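Local coordinates for protein neuraminidase (Influenza A virus, PDB 4K3Y) that probably forms the neuraminidase-like surface head of a bat influenza virus, a four-subunit beta-propeller assembly related to the sialic acid-cleaving neuraminidases, at residues Gln309-Ser314 and Ile338-Thr343; Gly262-Phe267 and Gly277-Pro282; Arg26-Gly29 and Ile34-Glu37; Val82-Pro87 and Leu353-Gly358; Lys51-Phe56 and Gly320-Ala325. One frame throughout, in Å; residues are numbered along the deposited sequence.

Contact 1 (Gln309-Ser314 and Ile338-Thr343); sequences QLLSNS and IEIAAT. With NAG (2-acetamido-2-deoxy-beta-D-glucopyranose), chain I.
S314 OG is hydrogen-bonded to OXT of the C-terminal residue G369, and on the apolar side it lies 4.1 Å from I340 CD1. A first torsion of 58° sets this hydroxyl between the backbone N and the carbonyl carbon of S314. The pairing with a chain terminus satisfies a polar atom that would otherwise be buried among methyl groups.

The rest of the contact is aliphatic. L311 forks over the two isoleucines: its CD1 lies 3.8 Å from I338 CD1, and its CD2 comes within 4.4 Å of I340 CD1. L311 and I338 run past one another in opposite senses and touch through their CD1 methyls. The CA atoms are 10.0 Å apart at L311 and I338 and 6.9 Å apart at S314 and I340, and the side chains fill the interval. L310 and L311 both face F288, which fits a classic beta bulge in strand 306-311.

At the corner that follows, N313 ND2 is joined to C1 of an N-acetylglucosamine by a covalent bond of 1.4 Å. N313, S314 and T315 form the Asn-X-Thr sequon of N-glycosylation. This sugar also hydrogen-bonds to E75 and Q76 of the second subunit, so the glycan reaches across the subunit boundary.

In the propeller, strand 306-311 is the last strand of one four-stranded sheet, and the corner at 312-314 leads into strand 315-322 of the next. Strand 335-343 lies beside 315-322, while I354 of strand 349-359 packs against both L311 and I340.

Contact 2 (Gly262-Phe267 and Gly277-Pro282); sequences GGIQGF and GRIINP. With CA (calcium ion), chain M.
The phenyl ring of F267 meets the backbone of G277 obliquely, with CE2 about 4.4 Å from G277 N. F288 and I290 of the adjoining strand 286-294 also touch this side chain. F267 immediately precedes strand 268-269, the first strand of this beta-propeller blade, and its side chain also touches L321 of strand 315-322 in the next sheet. A chi1 of 62° helps to swing the ring toward G277, although the first bond of the side chain does not aim there.

The two chain directions, measured from 264 to 267 and from 277 to 279, differ by 156°, so the loop passes roughly antiparallel to residues 277-279 of strand 273-279. Their CA atoms are closest at F267 and G277, 6.2 Å apart. A water molecule lies between the two carbonyls, 3.0 Å from F267 O and 2.6 Å from G277 O; with other acceptors also nearby, the two hydrogen bonds need not both be made at once.

Farther along, the loop and strand meet through aliphatic side chains: I264 CG2 stands 4.4 Å from I279 CD1. Beyond I264 the loop reaches the metal site completed by the carbonyl oxygens of N212 and D216, where G262 O binds the calcium ion at 2.8 Å.

Contact 3 (Arg26-Gly29 and Ile34-Glu37); sequences RGEG and IPDE
G29 and I34 bring their CA atoms to 4.7 Å as the intervening loop brings the two segments together, and the backbone changes character between them, with psi at -8° for G29 and 131° for I34. The closest side-chain approach is made by I34 CG1, which comes to 3.7 Å from G29 CA and 3.9 Å from G29 N. With chi1 at -57°, CG1 swings clear of the carbonyl carbon of I34, and its methylene lies against the glycine backbone.

Next to it, E28 CB lies 4.1 Å from P35 CD, a contact between a methylene and the CD of the proline ring. The glutamate then bends at chi2, and its carboxylate leads away from P35. E28 OE1 hydrogen-bonds to Y80 OH of the second subunit, while P35 packs on Y62 of that same subunit. The two touching side chains therefore both contribute to a subunit interface.

Polar bonds fix the backbone on both sides of the contact. G29 N bonds to D352 OD2, G27 O accepts from T30 OG1, and I34 forms backbone hydrogen bonds with T343 and K345. The apolar touching is thus held in place by the neighbouring C-terminal strands and their connecting turn.

In topology this is the exit from the N-terminal strand of the propeller. Strand 20-26 pairs with 349-359 and completes the sheet made by the C-terminal strands; the loop then leads to strand 40-48 of the next sheet, an arrangement typical of ring closure in beta-propellers.

Contact 4 (Val82-Pro87 and Leu353-Gly358); sequences VKLGDP and LITFCG
A type II beta turn at the end of strand 78-83 presents L84 to the C-terminal strand 349-359, joining two sheets at the closing seam of the beta-propeller. D86 N bonds to K83 O at 2.9 Å and closes the turn. L84 and G85 occupy its central positions, and the phi of 123° at G85 suits the third residue of a type II turn.

L84 reaches out with CG anti to the backbone N, chi1 177°, and its two methyls diverge over the strand. CD1 lies 4.4 Å from L353 CD1, and CD2 lies 4.4 Å from T355 OG1. Since L353 and T355 are two residues apart on an extended strand, both turn toward the leucine, while I354 points away. The CA atoms of L84 and T355 remain 9.6 Å apart, so this is a meeting of side-chain ends.

T355 OG1 hydrogen-bonds to T24 OG1 of strand 20-26, and G85 makes backbone hydrogen bonds to the second subunit. Between these two segments the contact is dispersive: the threonine oxygen has its polar partner in its own sheet, and the leucine methyls add contact without imposing a direction on it.

Contact 5 (Lys51-Phe56 and Gly320-Ala325); sequences KECRRF and GLYQPA
From CB, the side chain of C53 heads toward segment 320-325, with chi1 at -76°, which places SG opposite the carbonyl carbon. Its sulfur does the touching. SG lies 4.0 Å from Y322 CE2 and 4.3 Å from P324 CB, so it touches the aromatic ring and the proline ring, both lying on the same side of it. It also ends in the disulfide to C48, which makes it a half-cystine.

Relative to the Y322 ring the sulfur is oblique: it is 5.2 Å from the centroid and 71° off the ring normal. This is a sulfur-aromatic contact made chiefly through the CE2 corner of the ring. The backbones are 6.7 Å apart between C53 CA and P324 CA, the nearest such pair.

The residues flanking C53 serve a different group of partners. The first bond of the E52 side chain points away from segment 320-325, and the residue forms a salt bridge with R54, E52 OE2 standing 3.1 Å from R54 NH1. The carboxylate carbon lies at the guanidinium edge, whereas NH1 approaches OE2 from above the carboxylate plane, 40° out of it. R54 NE bonds further to S81 OG, tying this arginine to the adjacent strand.

Strand 53-61 runs between 40-48 and 78-83 in the first propeller sheet, and the C48-C53 disulfide spans the connection between 40-48 and 53-61. Strand 315-322 is an outermost strand of the closing sheet; Y322 leans on C335 and W337 of strand 335-343 and on T355 and C357 of strand 349-359.

How the contacts relate
Contact 3 comes first along the chain; contact 2 is nested within the loops closed by contacts 4 and 5, which cross each other. Contacts 4 and 5, centres about 8 Å apart, join the sheet of strands 40-48, 53-61 and 78-83 to the one completed by 20-26. Contacts 3 and 4, centres about 13 Å apart, are linked by a probable hydrogen bond from G27 N to L353 O, and both touch the second subunit. Contacts 1 and 2 have centres about 12 Å apart. Contacts 3, 4 and 5 lie where the ring closes, contact 1 joins the preceding sheet to the closing one, and contact 2 lies within the preceding sheet's blade.

Contact 1 (Gln309-Ser314 and Ile338-Thr343)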
# COMPACT_ATOMS: atom_id res chain seq x y z
N GLN C 309 4.65 38.21 4.41
CA GLN C 309 5.18 37.50 5.57
C GLN C 309 4.44 36.20 5.86
O GLN C 309 3.64 36.10 6.80
CB GLN C 309 5.19 38.40 6.79
CG GLN C 309 6.32 39.39 6.76
CD GLN C 309 5.98 40.63 7.52
OE1 GLN C 309 5.41 41.57 6.96
NE2 GLN C 309 6.29 40.63 8.81
N LEU C 310 4.75 35.19 5.04
CA LEU C 310 4.11 33.87 5.07
C LEU C 310 4.13 33.16 6.44
O LEU C 310 3.09 32.65 6.89
CB LEU C 310 4.70 32.97 3.97
CG LEU C 310 4.47 33.48 2.52
CD1 LEU C 310 4.99 32.52 1.45
CD2 LEU C 310 3.00 33.78 2.28
N LEU C 311 5.28 33.15 7.12
CA LEU C 311 5.37 32.54 8.45
C LEU C 311 5.98 33.48 9.48
O LEU C 311 6.76 34.36 9.13
CB LEU C 311 6.17 31.24 8.42
CG LEU C 311 5.57 30.00 7.75
CD1 LEU C 311 5.99 29.92 6.30
CD2 LEU C 311 6.08 28.79 8.48
N SER C 312 5.64 33.28 10.75
CA SER C 312 6.11 34.14 11.84
C SER C 312 6.46 33.30 13.05
O SER C 312 7.49 33.50 13.69
CB SER C 312 4.99 35.09 12.26
OG SER C 312 4.44 35.69 11.11
N ASN C 313 5.58 32.37 13.35
CA ASN C 313 5.68 31.55 14.54
C ASN C 313 6.92 30.68 14.54
O ASN C 313 7.61 30.55 15.55
CB ASN C 313 4.44 30.66 14.66
CG ASN C 313 3.18 31.42 15.07
OD1 ASN C 313 3.10 32.65 14.94
ND2 ASN C 313 2.19 30.68 15.57
N SER C 314 7.23 30.07 13.40
CA SER C 314 8.15 28.95 13.44
C SER C 314 9.59 29.26 13.02
O SER C 314 9.89 30.32 12.43
CB SER C 314 7.55 27.74 12.68
OG SER C 314 7.27 28.09 11.35
N ILE C 338 9.69 24.86 2.36
CA ILE C 338 10.43 25.43 3.47
C ILE C 338 10.63 24.40 4.57
O ILE C 338 9.65 23.95 5.17
CB ILE C 338 9.65 26.58 4.11
CG1 ILE C 338 9.21 27.62 3.07
CG2 ILE C 338 10.46 27.21 5.25
CD1 ILE C 338 8.44 28.79 3.68
N GLU C 339 11.88 24.03 4.85
CA GLU C 339 12.18 23.19 6.03
C GLU C 339 12.12 24.00 7.35
O GLU C 339 12.65 25.11 7.47
CB GLU C 339 13.51 22.45 5.86
CG GLU C 339 13.71 21.26 6.82
CD GLU C 339 14.92 20.39 6.46
OE1 GLU C 339 16.00 20.94 6.11
OE2 GLU C 339 14.78 19.15 6.53
N ILE C 340 11.46 23.40 8.34
CA ILE C 340 11.07 23.99 9.61
C ILE C 340 11.74 23.23 10.76
O ILE C 340 11.75 22.00 10.77
CB ILE C 340 9.52 23.83 9.76
CG1 ILE C 340 8.80 24.71 8.75
CG2 ILE C 340 9.02 24.07 11.15
CD1 ILE C 340 9.49 26.02 8.55
N ALA C 341 12.31 23.92 11.74
CA ALA C 341 12.75 23.23 12.95
C ALA C 341 11.50 22.91 13.78
O ALA C 341 10.68 23.80 14.02
CB ALA C 341 13.70 24.07 13.74
N ALA C 342 11.35 21.65 14.19
CA ALA C 342 10.19 21.23 14.98
C ALA C 342 10.55 20.24 16.10
O ALA C 342 11.72 19.90 16.30
CB ALA C 342 9.13 20.63 14.07
N THR C 343 9.55 19.78 16.83
CA THR C 343 9.78 18.94 18.00
C THR C 343 8.79 17.79 18.03
O THR C 343 7.62 17.98 17.68
CB THR C 343 9.62 19.77 19.30
OG1 THR C 343 10.34 21.00 19.16
CG2 THR C 343 10.14 19.02 20.50
C1 NAG I . 0.99 31.42 15.88
C2 NAG I . -0.10 30.37 15.61
C3 NAG I . -1.46 30.87 16.06
C4 NAG I . -1.41 31.46 17.47
C5 NAG I . -0.25 32.44 17.59
C6 NAG I . -0.10 32.99 19.00
C7 NAG I . 0.12 28.90 13.65
C8 NAG I . -0.34 28.76 12.23
N2 NAG I . -0.17 30.08 14.19
O3 NAG I . -2.40 29.82 16.00
O4 NAG I . -2.61 32.14 17.70
O5 NAG I . 0.94 31.77 17.24
O6 NAG I . 0.74 32.14 19.74
O7 NAG I . 0.73 27.98 14.22

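Contact 2 (Gly262-Phe267 and Gly277-Pro282)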
# COMPACT_ATOMS: atom_id res chain seq x y z
N GLY C 262 29.15 31.99 5.79
CA GLY C 262 28.01 31.20 6.28
C GLY C 262 26.87 31.21 5.27
O GLY C 262 27.06 31.63 4.14
N GLY C 263 25.69 30.77 5.66
CA GLY C 263 24.58 30.78 4.73
C GLY C 263 23.68 29.55 4.78
O GLY C 263 24.04 28.51 5.32
N ILE C 264 22.50 29.67 4.21
CA ILE C 264 21.57 28.55 4.19
C ILE C 264 20.94 28.45 2.80
O ILE C 264 20.83 29.46 2.09
CB ILE C 264 20.52 28.72 5.31
CG1 ILE C 264 19.80 27.39 5.58
CG2 ILE C 264 19.55 29.87 4.98
CD1 ILE C 264 19.31 27.28 7.00
N GLN C 265 20.58 27.25 2.40
CA GLN C 265 19.93 27.03 1.11
C GLN C 265 18.64 27.81 1.07
O GLN C 265 17.84 27.79 2.03
CB GLN C 265 19.66 25.54 0.92
CG GLN C 265 18.91 25.13 -0.32
CD GLN C 265 18.92 23.62 -0.45
OE1 GLN C 265 18.90 22.90 0.57
NE2 GLN C 265 19.00 23.12 -1.69
N GLY C 266 18.44 28.51 -0.04
CA GLY C 266 17.27 29.33 -0.23
C GLY C 266 17.25 29.71 -1.69
O GLY C 266 18.19 29.37 -2.42
N PHE C 267 16.22 30.44 -2.09
CA PHE C 267 15.96 30.65 -3.51
C PHE C 267 15.61 32.09 -3.86
O PHE C 267 15.23 32.90 -3.00
CB PHE C 267 14.81 29.73 -3.96
CG PHE C 267 13.49 30.00 -3.25
CD1 PHE C 267 13.17 29.33 -2.06
CD2 PHE C 267 12.57 30.91 -3.77
CE1 PHE C 267 11.96 29.59 -1.40
CE2 PHE C 267 11.35 31.17 -3.11
CZ PHE C 267 11.06 30.51 -1.93
N GLY C 277 12.82 35.00 -1.48
CA GLY C 277 12.35 34.44 -0.23
C GLY C 277 13.48 34.40 0.77
O GLY C 277 14.59 33.96 0.47
N ARG C 278 13.21 34.87 1.99
CA ARG C 278 14.22 34.78 3.03
C ARG C 278 13.62 34.63 4.42
O ARG C 278 12.41 34.77 4.62
CB ARG C 278 15.14 36.00 3.01
CG ARG C 278 14.57 37.17 3.76
CD ARG C 278 15.22 38.45 3.32
NE ARG C 278 14.73 39.56 4.12
CZ ARG C 278 15.27 40.77 4.13
NH1 ARG C 278 16.31 41.03 3.37
NH2 ARG C 278 14.74 41.71 4.90
N ILE C 279 14.52 34.32 5.35
CA ILE C 279 14.22 34.23 6.76
C ILE C 279 14.16 35.64 7.35
O ILE C 279 15.04 36.46 7.09
CB ILE C 279 15.31 33.40 7.44
CG1 ILE C 279 15.33 32.01 6.79
CG2 ILE C 279 15.09 33.34 8.95
CD1 ILE C 279 16.12 30.94 7.54
N ILE C 280 13.13 35.92 8.14
CA ILE C 280 12.85 37.30 8.54
C ILE C 280 13.86 37.83 9.57
O ILE C 280 14.45 38.88 9.38
CB ILE C 280 11.40 37.46 9.01
CG1 ILE C 280 10.45 36.98 7.92
CG2 ILE C 280 11.12 38.94 9.40
CD1 ILE C 280 8.99 37.00 8.32
N ASN C 281 14.05 37.09 10.67
CA ASN C 281 15.06 37.46 11.64
C ASN C 281 16.27 36.56 11.46
O ASN C 281 16.22 35.40 11.83
CB ASN C 281 14.53 37.34 13.08
CG ASN C 281 13.18 38.04 13.28
OD1 ASN C 281 12.37 38.15 12.35
ND2 ASN C 281 12.94 38.50 14.50
N PRO C 282 17.37 37.09 10.90
CA PRO C 282 18.49 36.16 10.70
C PRO C 282 19.12 35.67 12.03
O PRO C 282 19.89 34.69 12.02
CB PRO C 282 19.50 36.98 9.89
CG PRO C 282 18.79 38.26 9.51
CD PRO C 282 17.74 38.47 10.56
CA CA M . 26.30 34.17 3.24
O HOH W 1 16.79 34.31 -0.82

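Contact 3 (Arg26-Gly29 and Ile34-Glu37)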
# COMPACT_ATOMS: atom_id res chain seq x y z
N ARG C 26 1.31 21.12 4.76
CA ARG C 26 1.75 21.71 6.02
C ARG C 26 1.90 20.65 7.08
O ARG C 26 0.93 20.26 7.74
CB ARG C 26 0.77 22.78 6.49
CG ARG C 26 1.19 23.42 7.78
CD ARG C 26 0.43 24.69 8.05
NE ARG C 26 -0.85 24.45 8.70
CZ ARG C 26 -1.66 25.42 9.11
NH1 ARG C 26 -1.31 26.68 8.93
NH2 ARG C 26 -2.82 25.14 9.70
N GLY C 27 3.13 20.19 7.27
CA GLY C 27 3.41 19.16 8.26
C GLY C 27 2.91 19.50 9.66
O GLY C 27 2.73 20.67 10.03
N GLU C 28 2.70 18.45 10.44
CA GLU C 28 2.07 18.55 11.75
C GLU C 28 2.92 19.38 12.70
O GLU C 28 2.40 20.06 13.59
CB GLU C 28 1.83 17.13 12.30
CG GLU C 28 0.46 16.89 12.93
CD GLU C 28 -0.68 17.50 12.13
OE1 GLU C 28 -0.75 17.24 10.90
OE2 GLU C 28 -1.51 18.23 12.73
N GLY C 29 4.24 19.32 12.48
CA GLY C 29 5.19 20.05 13.29
C GLY C 29 5.19 21.57 13.12
O GLY C 29 5.87 22.27 13.86
N ILE C 34 5.27 17.00 16.22
CA ILE C 34 5.27 15.81 15.36
C ILE C 34 5.02 14.55 16.18
O ILE C 34 5.66 14.35 17.22
CB ILE C 34 6.62 15.62 14.65
CG1 ILE C 34 6.97 16.86 13.82
CG2 ILE C 34 6.58 14.37 13.77
CD1 ILE C 34 8.26 16.72 13.02
N PRO C 35 4.07 13.70 15.72
CA PRO C 35 3.82 12.38 16.31
C PRO C 35 5.08 11.49 16.35
O PRO C 35 5.91 11.54 15.43
CB PRO C 35 2.77 11.77 15.38
CG PRO C 35 2.02 12.94 14.85
CD PRO C 35 3.08 14.02 14.67
N ASP C 36 5.20 10.69 17.40
CA ASP C 36 6.42 9.93 17.64
C ASP C 36 6.61 8.78 16.64
O ASP C 36 7.72 8.28 16.45
CB ASP C 36 6.46 9.40 19.09
CG ASP C 36 6.61 10.51 20.12
OD1 ASP C 36 7.28 11.52 19.82
OD2 ASP C 36 6.05 10.38 21.24
N GLU C 37 5.51 8.38 16.00
CA GLU C 37 5.53 7.25 15.06
C GLU C 37 6.16 7.64 13.75
O GLU C 37 6.42 6.77 12.91
CB GLU C 37 4.13 6.71 14.78
CG GLU C 37 3.25 6.58 16.00
CD GLU C 37 2.46 7.84 16.26
OE1 GLU C 37 2.07 8.51 15.28
OE2 GLU C 37 2.24 8.18 17.45

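Contact 4 (Val82-Pro87 and Leu353-Gly358)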
# COMPACT_ATOMS: atom_id res chain seq x y z
N VAL C 82 8.48 9.84 0.52
CA VAL C 82 7.05 9.52 0.64
C VAL C 82 6.31 10.34 -0.39
O VAL C 82 6.86 11.28 -0.97
CB VAL C 82 6.47 9.83 2.04
CG1 VAL C 82 7.14 8.97 3.11
CG2 VAL C 82 6.62 11.32 2.35
N LYS C 83 5.06 10.00 -0.65
CA LYS C 83 4.26 10.83 -1.52
C LYS C 83 3.99 12.08 -0.71
O LYS C 83 3.58 11.98 0.46
CB LYS C 83 2.95 10.13 -1.86
CG LYS C 83 2.11 10.82 -2.91
CD LYS C 83 0.70 10.29 -2.79
CE LYS C 83 -0.14 10.60 -4.02
NZ LYS C 83 -1.48 9.97 -3.85
N LEU C 84 4.26 13.26 -1.29
CA LEU C 84 3.97 14.52 -0.59
C LEU C 84 2.49 14.58 -0.20
O LEU C 84 1.61 14.49 -1.06
CB LEU C 84 4.31 15.73 -1.45
CG LEU C 84 3.95 17.08 -0.81
CD1 LEU C 84 4.86 17.41 0.38
CD2 LEU C 84 3.98 18.19 -1.84
N GLY C 85 2.24 14.72 1.10
CA GLY C 85 0.88 14.74 1.63
C GLY C 85 0.73 13.65 2.66
O GLY C 85 -0.14 13.71 3.54
N ASP C 86 1.60 12.64 2.53
CA ASP C 86 1.62 11.48 3.41
C ASP C 86 2.65 11.71 4.50
O ASP C 86 3.70 12.32 4.25
CB ASP C 86 2.00 10.22 2.61
CG ASP C 86 0.84 9.67 1.77
OD1 ASP C 86 -0.20 10.36 1.62
OD2 ASP C 86 0.97 8.54 1.26
N PRO C 87 2.36 11.23 5.71
CA PRO C 87 3.33 11.30 6.81
C PRO C 87 4.44 10.27 6.59
O PRO C 87 4.21 9.25 5.93
CB PRO C 87 2.49 10.87 8.01
CG PRO C 87 1.50 9.88 7.43
CD PRO C 87 1.16 10.45 6.07
N LEU C 353 7.98 20.20 7.07
CA LEU C 353 7.86 20.81 5.76
C LEU C 353 6.57 21.59 5.61
O LEU C 353 5.49 21.12 6.01
CB LEU C 353 7.87 19.70 4.73
CG LEU C 353 8.97 19.66 3.69
CD1 LEU C 353 8.34 19.24 2.38
CD2 LEU C 353 9.61 21.01 3.58
N ILE C 354 6.69 22.79 5.03
CA ILE C 354 5.55 23.52 4.50
C ILE C 354 5.88 23.74 3.04
O ILE C 354 7.05 23.93 2.68
CB ILE C 354 5.43 24.90 5.13
CG1 ILE C 354 5.73 24.81 6.61
CG2 ILE C 354 4.01 25.49 4.92
CD1 ILE C 354 4.96 25.81 7.35
N THR C 355 4.85 23.69 2.19
CA THR C 355 5.03 23.95 0.77
C THR C 355 4.06 25.03 0.31
O THR C 355 2.99 25.22 0.91
CB THR C 355 4.88 22.66 -0.07
OG1 THR C 355 3.63 22.05 0.21
CG2 THR C 355 5.99 21.67 0.25
N PHE C 356 4.43 25.74 -0.74
CA PHE C 356 3.61 26.84 -1.24
C PHE C 356 3.66 26.76 -2.74
O PHE C 356 4.71 26.45 -3.30
CB PHE C 356 4.22 28.19 -0.81
CG PHE C 356 3.94 28.57 0.61
CD1 PHE C 356 4.82 28.20 1.64
CD2 PHE C 356 2.81 29.32 0.94
CE1 PHE C 356 4.55 28.55 2.98
CE2 PHE C 356 2.54 29.68 2.26
CZ PHE C 356 3.41 29.30 3.29
N CYS C 357 2.54 27.05 -3.39
CA CYS C 357 2.51 27.17 -4.85
C CYS C 357 1.93 28.51 -5.20
O CYS C 357 1.20 29.11 -4.40
CB CYS C 357 1.68 26.04 -5.47
SG CYS C 357 2.43 24.41 -5.24
N GLY C 358 2.26 29.01 -6.39
CA GLY C 358 1.84 30.35 -6.76
C GLY C 358 0.39 30.47 -7.21
O GLY C 358 -0.16 29.57 -7.85

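Contact 5 (Lys51-Phe56 and Gly320-Ala325)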
# COMPACT_ATOMS: atom_id res chain seq x y z
N LYS C 51 3.30 11.84 -12.31
CA LYS C 51 2.14 11.31 -11.59
C LYS C 51 1.91 11.94 -10.20
O LYS C 51 0.78 12.03 -9.75
CB LYS C 51 2.24 9.79 -11.46
CG LYS C 51 2.55 9.06 -12.77
CD LYS C 51 1.48 9.32 -13.84
CE LYS C 51 1.81 8.63 -15.17
NZ LYS C 51 1.10 9.26 -16.33
N GLU C 52 2.99 12.35 -9.53
CA GLU C 52 2.88 12.87 -8.15
C GLU C 52 4.07 13.73 -7.72
O GLU C 52 5.08 13.83 -8.42
CB GLU C 52 2.71 11.71 -7.16
CG GLU C 52 3.81 10.67 -7.29
CD GLU C 52 3.68 9.51 -6.33
OE1 GLU C 52 2.56 9.28 -5.81
OE2 GLU C 52 4.71 8.83 -6.09
N CYS C 53 3.94 14.36 -6.55
CA CYS C 53 5.06 15.03 -5.92
C CYS C 53 5.58 14.14 -4.79
O CYS C 53 4.78 13.61 -4.01
CB CYS C 53 4.64 16.40 -5.39
SG CYS C 53 4.45 17.61 -6.69
N ARG C 54 6.89 13.95 -4.71
CA ARG C 54 7.44 13.19 -3.58
C ARG C 54 8.32 14.04 -2.68
O ARG C 54 9.02 14.96 -3.12
CB ARG C 54 8.20 11.92 -4.02
CG ARG C 54 7.32 10.87 -4.69
CD ARG C 54 8.05 9.56 -4.95
NE ARG C 54 8.27 8.75 -3.74
CZ ARG C 54 7.32 8.13 -3.03
NH1 ARG C 54 6.04 8.24 -3.39
NH2 ARG C 54 7.63 7.41 -1.95
N ARG C 55 8.26 13.70 -1.39
CA ARG C 55 9.06 14.32 -0.34
C ARG C 55 10.27 13.42 -0.09
O ARG C 55 10.15 12.36 0.55
CB ARG C 55 8.24 14.40 0.96
CG ARG C 55 8.67 15.51 1.87
CD ARG C 55 9.03 15.04 3.26
NE ARG C 55 7.94 15.26 4.21
CZ ARG C 55 8.08 15.41 5.53
NH1 ARG C 55 9.28 15.40 6.09
NH2 ARG C 55 7.01 15.59 6.29
N PHE C 56 11.42 13.83 -0.60
CA PHE C 56 12.65 13.12 -0.32
C PHE C 56 13.31 13.63 0.95
O PHE C 56 13.20 14.82 1.29
CB PHE C 56 13.58 13.24 -1.50
CG PHE C 56 13.11 12.47 -2.68
CD1 PHE C 56 12.11 12.97 -3.50
CD2 PHE C 56 13.63 11.21 -2.94
CE1 PHE C 56 11.66 12.24 -4.57
CE2 PHE C 56 13.18 10.48 -4.00
CZ PHE C 56 12.20 10.99 -4.83
N GLY C 320 13.57 25.53 -0.74
CA GLY C 320 13.89 25.12 -2.09
C GLY C 320 12.77 25.20 -3.09
O GLY C 320 11.61 25.37 -2.72
N LEU C 321 13.10 25.10 -4.38
CA LEU C 321 12.10 25.21 -5.44
C LEU C 321 11.69 23.85 -6.04
O LEU C 321 12.46 22.89 -6.00
CB LEU C 321 12.66 26.09 -6.56
CG LEU C 321 12.10 27.48 -6.85
CD1 LEU C 321 11.41 28.09 -5.64
CD2 LEU C 321 13.25 28.35 -7.33
N TYR C 322 10.47 23.78 -6.59
CA TYR C 322 10.04 22.60 -7.35
C TYR C 322 8.90 22.89 -8.31
O TYR C 322 8.05 23.73 -8.02
CB TYR C 322 9.70 21.42 -6.43
CG TYR C 322 8.42 21.55 -5.63
CD1 TYR C 322 8.38 22.27 -4.43
CD2 TYR C 322 7.25 20.93 -6.06
CE1 TYR C 322 7.20 22.38 -3.69
CE2 TYR C 322 6.06 21.03 -5.32
CZ TYR C 322 6.05 21.75 -4.14
OH TYR C 322 4.88 21.85 -3.42
N GLN C 323 8.89 22.21 -9.46
CA GLN C 323 7.81 22.34 -10.45
C GLN C 323 6.98 21.06 -10.61
O GLN C 323 7.50 20.03 -11.05
CB GLN C 323 8.38 22.75 -11.81
CG GLN C 323 8.90 24.18 -11.84
CD GLN C 323 9.80 24.45 -13.05
OE1 GLN C 323 10.74 23.68 -13.35
NE2 GLN C 323 9.53 25.56 -13.75
N PRO C 324 5.69 21.11 -10.25
CA PRO C 324 4.78 19.97 -10.45
C PRO C 324 4.54 19.76 -11.94
O PRO C 324 4.42 20.77 -12.65
CB PRO C 324 3.48 20.43 -9.77
CG PRO C 324 3.85 21.59 -8.93
CD PRO C 324 5.00 22.25 -9.62
N ALA C 325 4.46 18.52 -12.42
CA ALA C 325 4.19 18.31 -13.85
C ALA C 325 3.31 17.10 -14.16
O ALA C 325 3.59 16.34 -15.09
CB ALA C 325 5.49 18.26 -14.66